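Long-range contact in HMG box-containing protein 1 (Homo sapiens, PDB 3QVE), which represses transcription by binding the promoters of target genes and takes part in regulating the cell cycle and the Wnt pathway: residues W9-K22 against E85-F99. Sequence-based numbering, arbitrary orientation.
Sequences WHCFLKGTRLCFHK and EDGLLTVECKLDHPF. With EDO (1,2-ethanediol), chain H; EDO (1,2-ethanediol), chain F.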
loop_
_atom_site.group_PDB
_atom_site.type_symbol
_atom_site.label_atom_id
_atom_site.label_comp_id
_atom_site.label_asym_id
_atom_site.label_seq_id
_atom_site.Cartn_x
_atom_site.Cartn_y
_atom_site.Cartn_z
ATOM N N TRP A 9 0.404 7.655 -4.452
ATOM C CA TRP A 9 -0.968 7.814 -3.964
ATOM C C TRP A 9 -1.085 7.021 -2.660
ATOM O O TRP A 9 -0.642 5.864 -2.603
ATOM C CB TRP A 9 -2.007 7.284 -4.981
ATOM C CG TRP A 9 -3.341 7.310 -4.386
ATOM C CD1 TRP A 9 -4.146 8.431 -4.224
ATOM C CD2 TRP A 9 -4.054 6.217 -3.783
ATOM N NE1 TRP A 9 -5.290 8.081 -3.578
ATOM C CE2 TRP A 9 -5.261 6.746 -3.273
ATOM C CE3 TRP A 9 -3.800 4.856 -3.639
ATOM C CZ2 TRP A 9 -6.216 5.959 -2.661
ATOM C CZ3 TRP A 9 -4.760 4.058 -3.004
ATOM C CH2 TRP A 9 -5.944 4.615 -2.526
ATOM N N HIS A 10 -1.643 7.643 -1.625
ATOM C CA HIS A 10 -1.717 7.048 -0.287
ATOM C C HIS A 10 -0.283 6.672 0.111
ATOM O O HIS A 10 0.624 7.450 -0.154
ATOM C CB HIS A 10 -2.665 5.856 -0.273
ATOM C CG HIS A 10 -3.118 5.423 1.085
ATOM N ND1 HIS A 10 -2.343 4.653 1.943
ATOM C CD2 HIS A 10 -4.300 5.618 1.720
ATOM C CE1 HIS A 10 -3.033 4.406 3.037
ATOM N NE2 HIS A 10 -4.223 4.972 2.923
ATOM N N CYS A 11 -0.049 5.491 0.688
ATOM C CA CYS A 11 1.318 5.071 1.059
ATOM C C CYS A 11 2.061 4.345 -0.072
ATOM O O CYS A 11 3.150 3.843 0.132
ATOM C CB CYS A 11 1.246 4.114 2.250
ATOM S SG CYS A 11 0.493 2.519 1.919
ATOM N N PHE A 12 1.472 4.267 -1.258
ATOM C CA PHE A 12 1.968 3.408 -2.344
ATOM C C PHE A 12 3.029 4.027 -3.252
ATOM O O PHE A 12 2.895 5.153 -3.750
ATOM C CB PHE A 12 0.786 2.826 -3.135
ATOM C CG PHE A 12 -0.101 1.991 -2.267
ATOM C CD1 PHE A 12 0.342 0.764 -1.794
ATOM C CD2 PHE A 12 -1.345 2.433 -1.898
ATOM C CE1 PHE A 12 -0.424 0.031 -0.977
ATOM C CE2 PHE A 12 -2.158 1.684 -1.119
ATOM C CZ PHE A 12 -1.704 0.492 -0.621
ATOM N N LEU A 13 4.097 3.255 -3.466
ATOM C CA LEU A 13 5.220 3.679 -4.290
ATOM C C LEU A 13 4.998 3.366 -5.776
ATOM O O LEU A 13 4.121 2.559 -6.167
ATOM C CB LEU A 13 6.505 3.005 -3.795
ATOM C CG LEU A 13 6.863 3.225 -2.317
ATOM C CD1 LEU A 13 8.282 2.793 -1.976
ATOM C CD2 LEU A 13 6.657 4.625 -1.903
ATOM N N LYS A 14 5.835 4.009 -6.591
ATOM C CA LYS A 14 5.864 3.807 -8.018
ATOM C C LYS A 14 5.950 2.322 -8.338
ATOM O O LYS A 14 6.707 1.575 -7.693
ATOM C CB LYS A 14 7.077 4.518 -8.572
ATOM C CG LYS A 14 7.308 4.325 -10.090
ATOM C CD LYS A 14 8.399 5.253 -10.542
ATOM C CE LYS A 14 8.717 5.087 -12.031
ATOM N NZ LYS A 14 7.593 5.490 -12.904
ATOM N N GLY A 15 5.145 1.881 -9.295
ATOM C CA GLY A 15 5.162 0.473 -9.715
ATOM C C GLY A 15 4.038 -0.318 -9.085
ATOM O O GLY A 15 3.764 -1.437 -9.509
ATOM N N THR A 16 3.373 0.253 -8.092
ATOM C CA THR A 16 2.194 -0.380 -7.488
ATOM C C THR A 16 1.019 -0.339 -8.463
ATOM O O THR A 16 0.848 0.630 -9.216
ATOM C CB THR A 16 1.802 0.311 -6.140
ATOM O OG1 THR A 16 2.942 0.341 -5.259
ATOM C CG2 THR A 16 0.647 -0.434 -5.439
ATOM N N ARG A 17 0.207 -1.398 -8.426
ATOM C CA ARG A 17 -1.016 -1.512 -9.215
ATOM C C ARG A 17 -2.156 -1.678 -8.226
ATOM O O ARG A 17 -2.018 -2.391 -7.211
ATOM C CB ARG A 17 -0.933 -2.719 -10.201
ATOM C CG ARG A 17 0.207 -2.591 -11.203
ATOM C CD ARG A 17 0.327 -3.721 -12.228
ATOM N NE ARG A 17 -0.863 -3.803 -13.059
ATOM C CZ ARG A 17 -1.203 -2.898 -13.969
ATOM N NH1 ARG A 17 -0.462 -1.810 -14.163
ATOM N NH2 ARG A 17 -2.293 -3.085 -14.685
ATOM N N LEU A 18 -3.275 -1.027 -8.531
ATOM C CA LEU A 18 -4.420 -0.933 -7.636
ATOM C C LEU A 18 -5.634 -1.625 -8.244
ATOM O O LEU A 18 -5.865 -1.536 -9.448
ATOM C CB LEU A 18 -4.813 0.524 -7.463
ATOM C CG LEU A 18 -3.691 1.420 -6.925
ATOM C CD1 LEU A 18 -4.245 2.821 -6.826
ATOM C CD2 LEU A 18 -3.109 0.890 -5.579
ATOM N N CYS A 19 -6.431 -2.270 -7.403
ATOM C CA CYS A 19 -7.706 -2.845 -7.840
ATOM C C CYS A 19 -8.743 -2.645 -6.754
ATOM O O CYS A 19 -8.797 -3.373 -5.790
ATOM C CB CYS A 19 -7.525 -4.315 -8.185
ATOM S SG CYS A 19 -9.058 -5.004 -8.934
ATOM N N PHE A 20 -9.551 -1.595 -6.911
ATOM C CA PHE A 20 -10.592 -1.264 -5.976
ATOM C C PHE A 20 -11.749 -2.248 -6.139
ATOM O O PHE A 20 -12.155 -2.560 -7.252
ATOM C CB PHE A 20 -11.078 0.163 -6.226
ATOM C CG PHE A 20 -10.116 1.197 -5.795
ATOM C CD1 PHE A 20 -10.137 1.654 -4.481
ATOM C CD2 PHE A 20 -9.153 1.688 -6.655
ATOM C CE1 PHE A 20 -9.240 2.590 -4.053
ATOM C CE2 PHE A 20 -8.248 2.622 -6.224
ATOM C CZ PHE A 20 -8.300 3.092 -4.925
ATOM N N HIS A 21 -12.251 -2.782 -5.042
ATOM C CA HIS A 21 -13.338 -3.747 -5.143
ATOM C C HIS A 21 -14.686 -3.057 -5.398
ATOM O O HIS A 21 -15.596 -3.673 -5.923
ATOM C CB HIS A 21 -13.431 -4.600 -3.862
ATOM C CG HIS A 21 -12.277 -5.532 -3.648
ATOM N ND1 HIS A 21 -12.411 -6.724 -2.966
ATOM C CD2 HIS A 21 -10.965 -5.438 -3.993
ATOM C CE1 HIS A 21 -11.238 -7.338 -2.923
ATOM N NE2 HIS A 21 -10.346 -6.580 -3.541
ATOM N N LYS A 22 -14.830 -1.789 -5.005
ATOM C CA LYS A 22 -16.074 -1.060 -5.234
ATOM C C LYS A 22 -15.798 0.167 -6.063
ATOM O O LYS A 22 -14.653 0.575 -6.233
ATOM C CB LYS A 22 -16.741 -0.631 -3.924
ATOM C CG LYS A 22 -17.160 -1.812 -3.025
ATOM C CD LYS A 22 -18.592 -2.224 -3.134
ATOM C CE LYS A 22 -18.903 -3.412 -2.201
ATOM N NZ LYS A 22 -18.909 -2.982 -0.761
ATOM N N GLU A 85 -18.813 0.808 2.636
ATOM C CA GLU A 85 -19.254 1.447 1.393
ATOM C C GLU A 85 -18.073 1.803 0.502
ATOM O O GLU A 85 -18.214 1.807 -0.711
ATOM C CB GLU A 85 -20.140 2.702 1.644
ATOM C CG GLU A 85 -20.170 3.251 3.104
ATOM C CD GLU A 85 -20.849 2.273 4.100
ATOM O OE1 GLU A 85 -20.216 1.879 5.122
ATOM O OE2 GLU A 85 -22.011 1.870 3.816
ATOM N N ASP A 86 -16.916 2.107 1.101
ATOM C CA ASP A 86 -15.703 2.388 0.321
ATOM C C ASP A 86 -15.127 1.138 -0.367
ATOM O O ASP A 86 -14.522 1.235 -1.457
ATOM C CB ASP A 86 -14.632 3.030 1.220
ATOM C CG ASP A 86 -14.971 4.466 1.556
ATOM O OD1 ASP A 86 -15.966 4.942 1.030
ATOM O OD2 ASP A 86 -14.266 5.113 2.328
ATOM N N GLY A 87 -15.328 -0.017 0.263
ATOM C CA GLY A 87 -14.893 -1.293 -0.281
ATOM C C GLY A 87 -13.421 -1.583 -0.029
ATOM O O GLY A 87 -12.619 -0.675 0.300
ATOM N N LEU A 88 -13.073 -2.859 -0.194
ATOM C CA LEU A 88 -11.688 -3.313 -0.075
ATOM C C LEU A 88 -10.841 -2.837 -1.239
ATOM O O LEU A 88 -11.353 -2.406 -2.300
ATOM C CB LEU A 88 -11.656 -4.830 0.028
ATOM C CG LEU A 88 -12.512 -5.438 1.165
ATOM C CD1 LEU A 88 -12.344 -6.966 1.200
ATOM C CD2 LEU A 88 -12.191 -4.802 2.532
ATOM N N LEU A 89 -9.534 -2.912 -1.044
ATOM C CA LEU A 89 -8.550 -2.603 -2.101
ATOM C C LEU A 89 -7.564 -3.723 -2.167
ATOM O O LEU A 89 -7.005 -4.080 -1.126
ATOM C CB LEU A 89 -7.778 -1.332 -1.748
ATOM C CG LEU A 89 -6.556 -0.922 -2.599
ATOM C CD1 LEU A 89 -6.949 -0.632 -4.015
ATOM C CD2 LEU A 89 -5.856 0.280 -1.977
ATOM N N THR A 90 -7.311 -4.245 -3.369
ATOM C CA THR A 90 -6.220 -5.199 -3.577
ATOM C C THR A 90 -5.142 -4.476 -4.376
ATOM O O THR A 90 -5.451 -3.702 -5.282
ATOM C CB THR A 90 -6.701 -6.477 -4.296
ATOM O OG1 THR A 90 -7.721 -7.070 -3.478
ATOM C CG2 THR A 90 -5.544 -7.510 -4.469
ATOM N N VAL A 91 -3.882 -4.692 -4.011
ATOM C CA VAL A 91 -2.775 -4.074 -4.705
ATOM C C VAL A 91 -1.768 -5.131 -5.084
ATOM O O VAL A 91 -1.703 -6.198 -4.459
ATOM C CB VAL A 91 -2.043 -2.964 -3.852
ATOM C CG1 VAL A 91 -3.037 -1.970 -3.267
ATOM C CG2 VAL A 91 -1.204 -3.559 -2.777
ATOM N N GLU A 92 -0.994 -4.833 -6.120
ATOM C CA GLU A 92 0.231 -5.553 -6.423
ATOM C C GLU A 92 1.381 -4.611 -6.130
ATOM O O GLU A 92 1.358 -3.471 -6.576
ATOM C CB GLU A 92 0.262 -5.936 -7.884
ATOM C CG GLU A 92 1.419 -6.798 -8.299
ATOM C CD GLU A 92 1.704 -6.681 -9.778
ATOM O OE1 GLU A 92 1.207 -7.566 -10.514
ATOM O OE2 GLU A 92 2.411 -5.720 -10.202
ATOM N N CYS A 93 2.369 -5.040 -5.354
ATOM C CA CYS A 93 3.490 -4.150 -5.058
ATOM C C CYS A 93 4.791 -4.936 -5.049
ATOM O O CYS A 93 4.795 -6.153 -5.035
ATOM C CB CYS A 93 3.234 -3.443 -3.745
ATOM S SG CYS A 93 3.324 -4.494 -2.381
ATOM N N LYS A 94 5.913 -4.234 -5.084
ATOM C CA LYS A 94 7.215 -4.892 -5.033
ATOM C C LYS A 94 7.472 -5.507 -3.645
ATOM O O LYS A 94 6.911 -5.051 -2.657
ATOM C CB LYS A 94 8.329 -3.910 -5.396
ATOM C CG LYS A 94 8.172 -3.210 -6.728
ATOM C CD LYS A 94 7.998 -4.184 -7.893
ATOM C CE LYS A 94 7.761 -3.471 -9.242
ATOM N NZ LYS A 94 6.447 -3.790 -9.802
ATOM N N LEU A 95 8.322 -6.530 -3.589
ATOM C CA LEU A 95 8.603 -7.248 -2.336
ATOM C C LEU A 95 9.205 -6.347 -1.284
ATOM O O LEU A 95 9.014 -6.591 -0.111
ATOM C CB LEU A 95 9.555 -8.413 -2.572
ATOM C CG LEU A 95 9.234 -9.538 -3.543
ATOM C CD1 LEU A 95 10.236 -10.750 -3.413
ATOM C CD2 LEU A 95 7.834 -10.022 -3.360
ATOM N N ASP A 96 9.902 -5.297 -1.718
ATOM C CA ASP A 96 10.583 -4.376 -0.824
ATOM C C ASP A 96 9.719 -3.151 -0.420
ATOM O O ASP A 96 10.229 -2.235 0.229
ATOM C CB ASP A 96 11.855 -3.859 -1.521
ATOM C CG ASP A 96 11.543 -3.217 -2.838
ATOM O OD1 ASP A 96 10.621 -2.384 -2.885
ATOM O OD2 ASP A 96 12.191 -3.575 -3.825
ATOM N N HIS A 97 8.437 -3.144 -0.771
ATOM C CA HIS A 97 7.531 -2.026 -0.423
ATOM C C HIS A 97 7.454 -1.881 1.116
ATOM O O HIS A 97 7.121 -2.827 1.819
ATOM C CB HIS A 97 6.120 -2.247 -1.002
ATOM C CG HIS A 97 5.321 -0.998 -1.154
ATOM N ND1 HIS A 97 4.903 -0.248 -0.079
ATOM C CD2 HIS A 97 4.898 -0.341 -2.263
ATOM C CE1 HIS A 97 4.248 0.819 -0.514
ATOM N NE2 HIS A 97 4.220 0.780 -1.834
ATOM N N PRO A 98 7.789 -0.691 1.641
ATOM C CA PRO A 98 7.674 -0.421 3.082
ATOM C C PRO A 98 6.292 0.090 3.475
ATOM O O PRO A 98 5.585 0.672 2.641
ATOM C CB PRO A 98 8.695 0.676 3.294
ATOM C CG PRO A 98 8.642 1.473 2.019
ATOM C CD PRO A 98 8.347 0.456 0.921
ATOM N N PHE A 99 5.890 -0.180 4.711
ATOM C CA PHE A 99 4.594 0.265 5.217
ATOM C C PHE A 99 4.844 0.859 6.585
ATOM O O PHE A 99 5.658 0.323 7.335
ATOM C CB PHE A 99 3.619 -0.893 5.317
ATOM C CG PHE A 99 3.294 -1.493 4.000
ATOM C CD1 PHE A 99 2.362 -0.880 3.156
ATOM C CD2 PHE A 99 4.013 -2.599 3.540
ATOM C CE1 PHE A 99 2.062 -1.409 1.919
ATOM C CE2 PHE A 99 3.737 -3.116 2.311
ATOM C CZ PHE A 99 2.750 -2.517 1.488
HETATM C C1 EDO H . -15.202 3.343 -4.106
HETATM O O1 EDO H . -14.521 3.753 -2.906
HETATM C C2 EDO H . -16.710 3.149 -3.873
HETATM O O2 EDO H . -17.409 4.396 -3.775
HETATM C C1 EDO F . -2.316 -7.532 -11.635
HETATM O O1 EDO F . -2.046 -6.469 -12.558
HETATM C C2 EDO F . -2.364 -8.886 -12.341
HETATM O O2 EDO F . -3.073 -9.793 -11.493
HETATM O O HOH W 1 4.057 2.780 2.759
HETATM O O HOH W 2 4.154 -4.175 -8.824
HETATM O O HOH W 3 4.272 -2.348 -12.126
HETATM O O HOH W 4 5.310 -1.356 -5.660
HETATM O O HOH W 5 -13.072 -0.379 -3.187
#
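Leu-89 of strand 89-94 sends its two methyls into different hollows of segment 9-22. CD1 sits squarely over the face of the Phe-20 ring, 3.8 Å from its centroid and 5° off the normal, while CD2 meets the edge of Trp-9 at CZ3 and approaches Phe-12 CE2 obliquely. With CG anti to the backbone N, the branch is carried over segment 9-22, and the turn about CB-CG separates the methyls. Beside it, Val-91 CG1 wedges between Leu-18 CD2, 3.7 Å away, and the Phe-12 ring, which it meets off-centre. The edge of the Phe-99 ring closes on Phe-12 and on Cys-11 SG, which also lies over the centre of one Phe-12 face. Phe-34 and Tyr-54 extend this core around Phe-20.

The frame is an antiparallel ladder: strands 17-20 and 89-94 run at 164°, and paired backbone bonds join Arg-17 to Glu-92 and Cys-19 to Thr-90. Beyond the end of strand 17-20, His-21 lays its ring over Leu-88 CB and is hydrogen-bonded through NE2 to Thr-90 OG1 (2.7 Å), on the face shared with Cys-19, Arg-17 and Glu-92; that hydroxyl is also hydrogen-bonded to Thr-78 OG1 on strand 72-80.

At the far end, His-97 plugs the loop before strand 17-20. Its NE2 accepts from Leu-13 N at 3.0 Å, nearly straight (167°) though tilted from the ring plane, as Leu-13 CG covers a ring face and ND1 makes a bent bond to Pro-98 O at 3.0 Å. With one ring nitrogen accepting and the other donating, His-97 is probably neutral, its rotation restrained from both nitrogens; the buried ring is thus satisfied inside a largely apolar interior of the AXH domain.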